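Local coordinates for ABC transporter substrate-binding protein (Bradyrhizobium japonicum, PDB 4I1D) that is a periplasmic substrate-binding component of an ABC transporter, probably capturing small solutes for uptake, and can hold d-malate, at residues D37-I46 with W57-C67. Numbering follows the deposited sequence.
Sequences DSIPDAWPAI and WDVVDTPTGYC
W43 and W57 each spend their indole N-H on an acceptor across the contact. W43 NE1 donates to T62 OG1 at 3.1 Å, with the oxygen only 8° out of the ring plane; chi1 of T62 (-167°) swings OG1 away from the backbone N and onto this edge. OG1 also meets a water that accepts from A42 N. Above one face of the W43 ring lies Y66 O, while I46 CD1 sits 3.6 Å above the centre of the opposite face. W57 NE1 gives the second bond, 3.0 Å to D37 OD2, approaching from the anti side but 27° out of the carboxylate plane. OD2 also forms a salt bridge with R208 of the second subunit, and OD1 accepts from S38 N. A45 CB packs 3.6 Å from W57 CH2. In this periplasmic binding protein fold, strands 33-38 and 59-63 flank strand 4-9, both parallel to it, and helix 43-51 lies in the crossover that carries the chain from strand 33-38, past strand 4-9, to strand 59-63. A serine in place of W43 would probably leave T62 OG1 without its indole donor and open a gap between I46 and Y66. D41, ahead of the turn that leads into the helix, accepts from W43 N through OD1 at 3.1 Å, a nearly straight capping bond.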
loop_
_atom_site.group_PDB
_atom_site.type_symbol
_atom_site.label_atom_id
_atom_site.label_comp_id
_atom_site.label_asym_id
_atom_site.label_seq_id
_atom_site.Cartn_x
_atom_site.Cartn_y
_atom_site.Cartn_z
ATOM N N ASP A 37 13.857 -6.071 -35.540
ATOM C CA ASP A 37 13.326 -6.233 -34.198
ATOM C C ASP A 37 11.887 -5.723 -34.239
ATOM O O ASP A 37 11.463 -5.136 -35.244
ATOM C CB ASP A 37 14.175 -5.458 -33.183
ATOM C CG ASP A 37 14.090 -6.041 -31.775
ATOM O OD1 ASP A 37 13.237 -6.929 -31.544
ATOM O OD2 ASP A 37 14.874 -5.609 -30.896
ATOM N N SER A 38 11.140 -5.959 -33.163
ATOM C CA SER A 38 9.743 -5.548 -33.066
ATOM C C SER A 38 9.405 -5.121 -31.653
ATOM O O SER A 38 9.938 -5.660 -30.682
ATOM C CB SER A 38 8.803 -6.693 -33.473
ATOM O OG SER A 38 9.058 -7.089 -34.809
ATOM N N ILE A 39 8.501 -4.158 -31.542
ATOM C CA ILE A 39 8.007 -3.721 -30.253
ATOM C C ILE A 39 6.716 -2.936 -30.485
ATOM O O ILE A 39 6.602 -2.200 -31.471
ATOM C CB ILE A 39 9.071 -2.870 -29.497
ATOM C CG1 ILE A 39 8.688 -2.705 -28.023
ATOM C CG2 ILE A 39 9.261 -1.513 -30.166
ATOM C CD1 ILE A 39 9.767 -2.061 -27.174
ATOM N N PRO A 40 5.725 -3.114 -29.597
ATOM C CA PRO A 40 4.463 -2.374 -29.710
ATOM C C PRO A 40 4.691 -0.862 -29.654
ATOM O O PRO A 40 4.276 -0.123 -30.553
ATOM C CB PRO A 40 3.679 -2.831 -28.472
ATOM C CG PRO A 40 4.271 -4.158 -28.103
ATOM C CD PRO A 40 5.724 -4.051 -28.459
ATOM N N ASP A 41 5.350 -0.413 -28.592
ATOM C CA ASP A 41 5.655 1.002 -28.409
ATOM C C ASP A 41 7.149 1.181 -28.184
ATOM O O ASP A 41 7.696 0.759 -27.165
ATOM C CB ASP A 41 4.861 1.582 -27.231
ATOM C CG ASP A 41 5.261 3.020 -26.898
ATOM O OD1 ASP A 41 5.885 3.686 -27.754
ATOM O OD2 ASP A 41 4.941 3.486 -25.780
ATOM N N ALA A 42 7.802 1.834 -29.136
ATOM C CA ALA A 42 9.254 1.916 -29.133
ATOM C C ALA A 42 9.811 2.999 -28.219
ATOM O O ALA A 42 10.991 2.986 -27.892
ATOM C CB ALA A 42 9.748 2.136 -30.535
ATOM N N TRP A 43 8.982 3.945 -27.806
ATOM C CA TRP A 43 9.555 5.164 -27.242
ATOM C C TRP A 43 10.221 5.055 -25.870
ATOM O O TRP A 43 11.314 5.590 -25.673
ATOM C CB TRP A 43 8.624 6.367 -27.437
ATOM C CG TRP A 43 8.695 6.723 -28.884
ATOM C CD1 TRP A 43 7.934 6.206 -29.894
ATOM C CD2 TRP A 43 9.662 7.582 -29.510
ATOM N NE1 TRP A 43 8.334 6.727 -31.104
ATOM C CE2 TRP A 43 9.392 7.573 -30.897
ATOM C CE3 TRP A 43 10.708 8.379 -29.029
ATOM C CZ2 TRP A 43 10.135 8.332 -31.812
ATOM C CZ3 TRP A 43 11.449 9.130 -29.939
ATOM C CH2 TRP A 43 11.155 9.101 -31.314
ATOM N N PRO A 44 9.606 4.321 -24.937
ATOM C CA PRO A 44 10.344 4.161 -23.680
ATOM C C PRO A 44 11.736 3.576 -23.924
ATOM O O PRO A 44 12.699 3.993 -23.277
ATOM C CB PRO A 44 9.465 3.190 -22.882
ATOM C CG PRO A 44 8.074 3.454 -23.397
ATOM C CD PRO A 44 8.265 3.713 -24.883
ATOM N N ALA A 45 11.844 2.645 -24.869
ATOM C CA ALA A 45 13.121 2.005 -25.151
ATOM C C ALA A 45 14.080 2.962 -25.853
ATOM O O ALA A 45 15.275 2.989 -25.561
ATOM C CB ALA A 45 12.915 0.747 -25.985
ATOM N N ILE A 46 13.555 3.741 -26.790
ATOM C CA ILE A 46 14.373 4.722 -27.483
ATOM C C ILE A 46 14.984 5.691 -26.471
ATOM O O ILE A 46 16.168 6.022 -26.559
ATOM C CB ILE A 46 13.560 5.491 -28.538
ATOM C CG1 ILE A 46 13.300 4.602 -29.756
ATOM C CG2 ILE A 46 14.289 6.740 -28.979
ATOM C CD1 ILE A 46 12.214 5.159 -30.672
ATOM N N TRP A 57 19.417 -0.083 -31.568
ATOM C CA TRP A 57 18.571 0.103 -32.759
ATOM C C TRP A 57 19.082 1.246 -33.628
ATOM O O TRP A 57 19.615 2.230 -33.108
ATOM C CB TRP A 57 17.128 0.413 -32.354
ATOM C CG TRP A 57 16.410 -0.705 -31.665
ATOM C CD1 TRP A 57 16.713 -2.044 -31.714
ATOM C CD2 TRP A 57 15.270 -0.582 -30.812
ATOM N NE1 TRP A 57 15.822 -2.755 -30.946
ATOM C CE2 TRP A 57 14.929 -1.882 -30.376
ATOM C CE3 TRP A 57 14.501 0.503 -30.371
ATOM C CZ2 TRP A 57 13.848 -2.126 -29.528
ATOM C CZ3 TRP A 57 13.437 0.258 -29.524
ATOM C CH2 TRP A 57 13.119 -1.046 -29.111
ATOM N N ASP A 58 18.912 1.128 -34.944
ATOM C CA ASP A 58 19.278 2.212 -35.869
ATOM C C ASP A 58 18.046 2.956 -36.375
ATOM O O ASP A 58 17.904 4.175 -36.206
ATOM C CB ASP A 58 20.059 1.666 -37.068
ATOM C CG ASP A 58 21.419 1.090 -36.673
ATOM O OD1 ASP A 58 22.276 1.868 -36.203
ATOM O OD2 ASP A 58 21.641 -0.134 -36.844
ATOM N N VAL A 59 17.156 2.205 -37.005
ATOM C CA VAL A 59 16.012 2.784 -37.672
ATOM C C VAL A 59 14.731 2.262 -37.039
ATOM O O VAL A 59 14.566 1.059 -36.854
ATOM C CB VAL A 59 16.019 2.464 -39.174
ATOM C CG1 VAL A 59 14.780 3.025 -39.841
ATOM C CG2 VAL A 59 17.285 3.017 -39.828
ATOM N N VAL A 60 13.837 3.185 -36.710
ATOM C CA VAL A 60 12.560 2.859 -36.100
ATOM C C VAL A 60 11.398 3.353 -36.952
ATOM O O VAL A 60 11.399 4.483 -37.435
ATOM C CB VAL A 60 12.454 3.466 -34.691
ATOM C CG1 VAL A 60 11.059 3.278 -34.133
ATOM C CG2 VAL A 60 13.492 2.815 -33.778
ATOM N N ASP A 61 10.425 2.475 -37.149
ATOM C CA ASP A 61 9.188 2.801 -37.839
ATOM C C ASP A 61 8.117 3.029 -36.778
ATOM O O ASP A 61 7.775 2.108 -36.041
ATOM C CB ASP A 61 8.786 1.634 -38.734
ATOM C CG ASP A 61 7.357 1.733 -39.213
ATOM O OD1 ASP A 61 6.936 2.858 -39.565
ATOM O OD2 ASP A 61 6.660 0.691 -39.238
ATOM N N THR A 62 7.589 4.249 -36.694
ATOM C CA THR A 62 6.684 4.595 -35.599
ATOM C C THR A 62 5.644 5.653 -36.007
ATOM O O THR A 62 5.878 6.422 -36.944
ATOM C CB THR A 62 7.517 5.096 -34.394
ATOM O OG1 THR A 62 6.702 5.159 -33.217
ATOM C CG2 THR A 62 8.103 6.471 -34.691
ATOM N N PRO A 63 4.486 5.694 -35.313
ATOM C CA PRO A 63 3.531 6.769 -35.600
ATOM C C PRO A 63 4.209 8.132 -35.654
ATOM O O PRO A 63 5.017 8.490 -34.804
ATOM C CB PRO A 63 2.548 6.684 -34.426
ATOM C CG PRO A 63 2.517 5.210 -34.131
ATOM C CD PRO A 63 3.954 4.755 -34.307
ATOM N N THR A 64 3.854 8.880 -36.682
ATOM C CA THR A 64 4.563 10.081 -37.075
ATOM C C THR A 64 4.669 11.116 -35.946
ATOM O O THR A 64 5.672 11.818 -35.828
ATOM C CB THR A 64 3.878 10.669 -38.322
ATOM O OG1 THR A 64 3.889 9.677 -39.356
ATOM C CG2 THR A 64 4.577 11.907 -38.810
ATOM N N GLY A 65 3.649 11.188 -35.104
ATOM C CA GLY A 65 3.635 12.162 -34.023
ATOM C C GLY A 65 4.756 11.963 -33.020
ATOM O O GLY A 65 5.251 12.929 -32.440
ATOM N N TYR A 66 5.159 10.710 -32.816
ATOM C CA TYR A 66 6.251 10.395 -31.898
ATOM C C TYR A 66 7.588 10.838 -32.469
ATOM O O TYR A 66 8.518 11.153 -31.725
ATOM C CB TYR A 66 6.290 8.896 -31.579
ATOM C CG TYR A 66 5.040 8.384 -30.899
ATOM C CD1 TYR A 66 4.309 9.199 -30.052
ATOM C CD2 TYR A 66 4.586 7.093 -31.116
ATOM C CE1 TYR A 66 3.161 8.742 -29.438
ATOM C CE2 TYR A 66 3.438 6.626 -30.505
ATOM C CZ TYR A 66 2.729 7.453 -29.667
ATOM O OH TYR A 66 1.580 6.998 -29.053
ATOM N N CYS A 67 7.687 10.856 -33.792
ATOM C CA CYS A 67 8.888 11.366 -34.439
ATOM C C CYS A 67 9.048 12.836 -34.144
ATOM O O CYS A 67 10.157 13.299 -33.899
ATOM C CB CYS A 67 8.843 11.138 -35.948
ATOM S SG CYS A 67 8.811 9.394 -36.381
HETATM O O HOH W 1 6.151 2.462 -31.771
#